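Long-range contact in acyl-CoA dehydrogenase (Slackia heliotrinireducens, PDB 4RM7), which belongs to the acyl-CoA dehydrogenase family of flavoproteins, whose subunits combine helical N- and C-terminal domains with a middle beta domain: residues Met140-Met153 with Ala168-Asp180. Residues are numbered along the deposited sequence; the frame is centred on the assembly and turned at random.
Sequences MRTHVTREGDTLVM and ALLVSAYDKTGDD
H143 and Y174 stand side by side on one face of a pair of parallel strands, their rings rim to rim with planes 26° apart. Neither lies over the other's face; H143 ND1 comes 3.4 Å from Y174 CB, which sits near the imidazole plane. K176 folds over one imidazole face: its flexible chain, bent at chi2 and again at chi4 (64°), sets the amino group above the ring centre, NZ 3.2 Å from H143 CG. Further along, selenomethionine M140 reaches over the Y174 ring, SE lying 4.9 Å from its centroid and close to the normal, a distant Met-aromatic contact that the long, flexible methionine chain with its chalcogen can make.

Beneath these side chains the backbones are joined by three hydrogen bonds, Y174 N to T142 O, V144 N to Y174 O and K176 N to V144 O. V144 and D175 point to the other face. There the branched valines V144 and V171, small A173 and flexible selenomethionine M153 pack together: V144 CG2 lies 4.2 Å from A173 CB, and M153 SE meets V171 CG1 at 4.0 Å, the two side chains tip to tip. W188 of strand 184-191 covers V144 and M153.

At the strand end, D175 OD1 accepts from T177 N (2.8 Å), forming an Asx turn, and also from T177 OG1; its OD2 makes a salt bridge with R227. The turn presents T177 O to R146, whose guanidinium grips it end-on, R146 NH1 lying 2.7 Å from T177 O and R146 NH2 2.8 Å from T177 O. One guanidinium face lies over T177 CB. Both bonds are bent, 133° at hydrogen, with the oxygen 18° out of the guanidinium plane. Strand 143-146 is thus shared, pairing parallel with 168-175 on one side and antiparallel with 151-161, its hairpin partner, on the other, an arrangement belonging to the mixed beta sheet of the acyl-CoA dehydrogenase middle domain.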
loop_
_atom_site.group_PDB
_atom_site.type_symbol
_atom_site.label_atom_id
_atom_site.label_comp_id
_atom_site.label_asym_id
_atom_site.label_seq_id
_atom_site.Cartn_x
_atom_site.Cartn_y
_atom_site.Cartn_z
HETATM N N MSE A 140 1.731 35.216 1.838
HETATM C CA MSE A 140 2.456 35.940 0.796
HETATM C C MSE A 140 3.125 37.214 1.330
HETATM O O MSE A 140 2.469 38.053 1.947
HETATM C CB MSE A 140 1.515 36.295 -0.358
HETATM C CG MSE A 140 2.041 37.411 -1.256
HETATM SE SE MSE A 140 1.003 37.715 -2.880
HETATM C CE MSE A 140 1.038 35.877 -3.600
ATOM N N ARG A 141 4.422 37.365 1.062
ATOM C CA ARG A 141 5.206 38.438 1.662
ATOM C C ARG A 141 5.880 39.395 0.661
ATOM O O ARG A 141 6.693 40.226 1.064
ATOM C CB ARG A 141 6.268 37.833 2.595
ATOM C CG ARG A 141 5.700 37.076 3.804
ATOM C CD ARG A 141 4.532 37.842 4.459
ATOM N NE ARG A 141 3.981 37.199 5.659
ATOM C CZ ARG A 141 3.088 36.206 5.656
ATOM N NH1 ARG A 141 2.637 35.701 4.511
ATOM N NH2 ARG A 141 2.651 35.704 6.807
ATOM N N THR A 142 5.543 39.298 -0.624
ATOM C CA THR A 142 6.090 40.227 -1.623
ATOM C C THR A 142 5.260 41.506 -1.682
ATOM O O THR A 142 4.071 41.471 -1.987
ATOM C CB THR A 142 6.162 39.591 -3.046
ATOM O OG1 THR A 142 7.180 38.586 -3.074
ATOM C CG2 THR A 142 6.508 40.628 -4.096
ATOM N N HIS A 143 5.900 42.634 -1.402
ATOM C CA HIS A 143 5.210 43.917 -1.261
ATOM C C HIS A 143 5.596 44.933 -2.327
ATOM O O HIS A 143 6.681 44.859 -2.902
ATOM C CB HIS A 143 5.513 44.526 0.111
ATOM C CG HIS A 143 5.057 43.688 1.263
ATOM N ND1 HIS A 143 3.819 43.088 1.301
ATOM C CD2 HIS A 143 5.678 43.351 2.419
ATOM C CE1 HIS A 143 3.691 42.417 2.434
ATOM N NE2 HIS A 143 4.803 42.562 3.129
ATOM N N VAL A 144 4.727 45.900 -2.557
ATOM C CA VAL A 144 5.110 47.106 -3.257
ATOM C C VAL A 144 4.825 48.257 -2.322
ATOM O O VAL A 144 3.745 48.358 -1.774
ATOM C CB VAL A 144 4.351 47.294 -4.568
ATOM C CG1 VAL A 144 4.639 48.662 -5.142
ATOM C CG2 VAL A 144 4.765 46.235 -5.559
ATOM N N THR A 145 5.804 49.120 -2.132
ATOM C CA THR A 145 5.658 50.220 -1.210
ATOM C C THR A 145 6.174 51.485 -1.841
ATOM O O THR A 145 6.927 51.446 -2.798
ATOM C CB THR A 145 6.419 49.970 0.090
ATOM O OG1 THR A 145 7.817 49.973 -0.179
ATOM C CG2 THR A 145 6.045 48.642 0.663
ATOM N N ARG A 146 5.733 52.614 -1.312
ATOM C CA ARG A 146 6.193 53.906 -1.780
ATOM C C ARG A 146 7.316 54.362 -0.882
ATOM O O ARG A 146 7.254 54.190 0.327
ATOM C CB ARG A 146 5.061 54.928 -1.754
ATOM C CG ARG A 146 5.185 55.995 -2.829
ATOM C CD ARG A 146 4.128 57.073 -2.688
ATOM N NE ARG A 146 2.925 56.775 -3.452
ATOM C CZ ARG A 146 1.823 56.272 -2.918
ATOM N NH1 ARG A 146 0.770 56.026 -3.681
ATOM N NH2 ARG A 146 1.778 56.012 -1.621
ATOM N N GLU A 147 8.366 54.910 -1.470
ATOM C CA GLU A 147 9.448 55.434 -0.665
ATOM C C GLU A 147 9.258 56.927 -0.515
ATOM O O GLU A 147 8.958 57.429 0.566
ATOM C CB GLU A 147 10.772 55.166 -1.356
ATOM C CG GLU A 147 11.164 53.703 -1.358
ATOM C CD GLU A 147 12.634 53.498 -1.089
ATOM O OE1 GLU A 147 13.450 53.927 -1.923
ATOM O OE2 GLU A 147 12.964 52.908 -0.047
ATOM N N GLY A 148 9.403 57.635 -1.621
ATOM C CA GLY A 148 9.027 59.023 -1.661
ATOM C C GLY A 148 8.166 59.234 -2.872
ATOM O O GLY A 148 6.950 59.203 -2.809
ATOM N N ASP A 149 8.837 59.410 -3.994
ATOM C CA ASP A 149 8.200 59.651 -5.270
ATOM C C ASP A 149 8.239 58.387 -6.104
ATOM O O ASP A 149 8.020 58.419 -7.309
ATOM C CB ASP A 149 8.920 60.781 -5.997
ATOM C CG ASP A 149 8.205 61.215 -7.254
ATOM O OD1 ASP A 149 7.301 62.074 -7.166
ATOM O OD2 ASP A 149 8.554 60.696 -8.334
ATOM N N THR A 150 8.562 57.275 -5.455
ATOM C CA THR A 150 8.803 56.026 -6.147
ATOM C C THR A 150 8.017 54.876 -5.560
ATOM O O THR A 150 7.647 54.893 -4.393
ATOM C CB THR A 150 10.274 55.644 -6.033
ATOM O OG1 THR A 150 10.700 55.858 -4.685
ATOM C CG2 THR A 150 11.105 56.488 -6.960
ATOM N N LEU A 151 7.779 53.875 -6.396
ATOM C CA LEU A 151 7.164 52.628 -5.981
ATOM C C LEU A 151 8.234 51.553 -5.998
ATOM O O LEU A 151 8.917 51.365 -6.992
ATOM C CB LEU A 151 6.052 52.254 -6.948
ATOM C CG LEU A 151 4.877 53.217 -7.026
ATOM C CD1 LEU A 151 3.794 52.685 -7.942
ATOM C CD2 LEU A 151 4.329 53.466 -5.636
ATOM N N VAL A 152 8.386 50.856 -4.886
ATOM C CA VAL A 152 9.455 49.889 -4.750
ATOM C C VAL A 152 8.980 48.490 -4.358
ATOM O O VAL A 152 8.216 48.328 -3.423
ATOM C CB VAL A 152 10.480 50.393 -3.734
ATOM C CG1 VAL A 152 9.905 50.327 -2.334
ATOM C CG2 VAL A 152 11.767 49.608 -3.839
HETATM N N MSE A 153 9.465 47.481 -5.069
HETATM C CA MSE A 153 9.018 46.113 -4.859
HETATM C C MSE A 153 10.079 45.253 -4.166
HETATM O O MSE A 153 11.256 45.286 -4.532
HETATM C CB MSE A 153 8.617 45.481 -6.190
HETATM C CG MSE A 153 8.188 44.018 -6.066
HETATM SE SE MSE A 153 7.794 43.135 -7.781
HETATM C CE MSE A 153 6.023 43.875 -8.139
ATOM N N ALA A 168 10.175 39.304 -19.161
ATOM C CA ALA A 168 9.376 40.019 -18.186
ATOM C C ALA A 168 8.775 39.058 -17.158
ATOM O O ALA A 168 8.563 37.873 -17.435
ATOM C CB ALA A 168 8.292 40.795 -18.880
ATOM N N LEU A 169 8.495 39.585 -15.974
ATOM C CA LEU A 169 7.978 38.786 -14.882
ATOM C C LEU A 169 6.612 39.286 -14.445
ATOM O O LEU A 169 6.464 40.434 -14.026
ATOM C CB LEU A 169 8.957 38.818 -13.715
ATOM C CG LEU A 169 10.297 38.191 -14.068
ATOM C CD1 LEU A 169 11.349 38.532 -13.029
ATOM C CD2 LEU A 169 10.125 36.699 -14.154
ATOM N N LEU A 170 5.606 38.428 -14.568
ATOM C CA LEU A 170 4.282 38.755 -14.081
ATOM C C LEU A 170 4.203 38.381 -12.601
ATOM O O LEU A 170 4.102 37.207 -12.238
ATOM C CB LEU A 170 3.210 38.042 -14.901
ATOM C CG LEU A 170 1.764 38.347 -14.471
ATOM C CD1 LEU A 170 1.522 39.847 -14.350
ATOM C CD2 LEU A 170 0.766 37.737 -15.427
ATOM N N VAL A 171 4.247 39.395 -11.750
ATOM C CA VAL A 171 4.473 39.201 -10.325
ATOM C C VAL A 171 3.269 39.545 -9.476
ATOM O O VAL A 171 2.676 40.612 -9.622
ATOM C CB VAL A 171 5.657 40.050 -9.829
ATOM C CG1 VAL A 171 6.041 39.642 -8.433
ATOM C CG2 VAL A 171 6.837 39.873 -10.753
ATOM N N SER A 172 2.924 38.620 -8.586
ATOM C CA SER A 172 1.863 38.813 -7.623
ATOM C C SER A 172 2.441 39.474 -6.378
ATOM O O SER A 172 3.485 39.049 -5.887
ATOM C CB SER A 172 1.220 37.483 -7.275
ATOM O OG SER A 172 2.116 36.713 -6.501
ATOM N N ALA A 173 1.763 40.505 -5.871
ATOM C CA ALA A 173 2.285 41.298 -4.754
ATOM C C ALA A 173 1.187 41.991 -3.951
ATOM O O ALA A 173 0.135 42.332 -4.487
ATOM C CB ALA A 173 3.282 42.348 -5.268
ATOM N N TYR A 174 1.436 42.185 -2.659
ATOM C CA TYR A 174 0.629 43.099 -1.854
ATOM C C TYR A 174 1.014 44.524 -2.201
ATOM O O TYR A 174 2.169 44.920 -2.028
ATOM C CB TYR A 174 0.829 42.870 -0.357
ATOM C CG TYR A 174 0.056 41.707 0.202
ATOM C CD1 TYR A 174 -1.283 41.522 -0.110
ATOM C CD2 TYR A 174 0.668 40.785 1.044
ATOM C CE1 TYR A 174 -1.992 40.451 0.409
ATOM C CE2 TYR A 174 -0.033 39.710 1.563
ATOM C CZ TYR A 174 -1.362 39.545 1.245
ATOM O OH TYR A 174 -2.052 38.473 1.767
ATOM N N ASP A 175 0.057 45.290 -2.708
ATOM C CA ASP A 175 0.276 46.708 -2.943
ATOM C C ASP A 175 -0.078 47.479 -1.676
ATOM O O ASP A 175 -1.180 47.347 -1.150
ATOM C CB ASP A 175 -0.549 47.193 -4.127
ATOM C CG ASP A 175 -0.379 48.668 -4.386
ATOM O OD1 ASP A 175 0.474 49.306 -3.739
ATOM O OD2 ASP A 175 -1.094 49.195 -5.255
ATOM N N LYS A 176 0.873 48.272 -1.189
ATOM C CA LYS A 176 0.688 49.051 0.029
ATOM C C LYS A 176 0.723 50.554 -0.238
ATOM O O LYS A 176 0.717 51.351 0.699
ATOM C CB LYS A 176 1.765 48.704 1.055
ATOM C CG LYS A 176 1.644 47.343 1.679
ATOM C CD LYS A 176 1.867 47.450 3.176
ATOM C CE LYS A 176 2.220 46.109 3.781
ATOM N NZ LYS A 176 3.513 45.632 3.231
ATOM N N THR A 177 0.770 50.934 -1.512
ATOM C CA THR A 177 0.918 52.333 -1.890
ATOM C C THR A 177 -0.385 53.111 -1.747
ATOM O O THR A 177 -0.399 54.336 -1.862
ATOM C CB THR A 177 1.418 52.473 -3.332
ATOM O OG1 THR A 177 0.433 51.949 -4.230
ATOM C CG2 THR A 177 2.728 51.713 -3.517
ATOM N N GLY A 178 -1.479 52.396 -1.510
ATOM C CA GLY A 178 -2.740 53.038 -1.202
ATOM C C GLY A 178 -2.736 53.504 0.239
ATOM O O GLY A 178 -2.001 52.973 1.072
ATOM N N ASP A 179 -3.551 54.506 0.537
ATOM C CA ASP A 179 -3.638 55.018 1.897
ATOM C C ASP A 179 -4.435 54.061 2.785
ATOM O O ASP A 179 -5.648 53.907 2.618
ATOM C CB ASP A 179 -4.261 56.409 1.885
ATOM C CG ASP A 179 -3.599 57.323 0.874
ATOM O OD1 ASP A 179 -4.023 57.310 -0.301
ATOM O OD2 ASP A 179 -2.648 58.044 1.249
ATOM N N ASP A 180 -3.731 53.421 3.719
ATOM C CA ASP A 180 -4.290 52.374 4.575
ATOM C C ASP A 180 -4.812 51.204 3.739
ATOM O O ASP A 180 -4.041 50.511 3.065
ATOM C CB ASP A 180 -5.399 52.937 5.474
#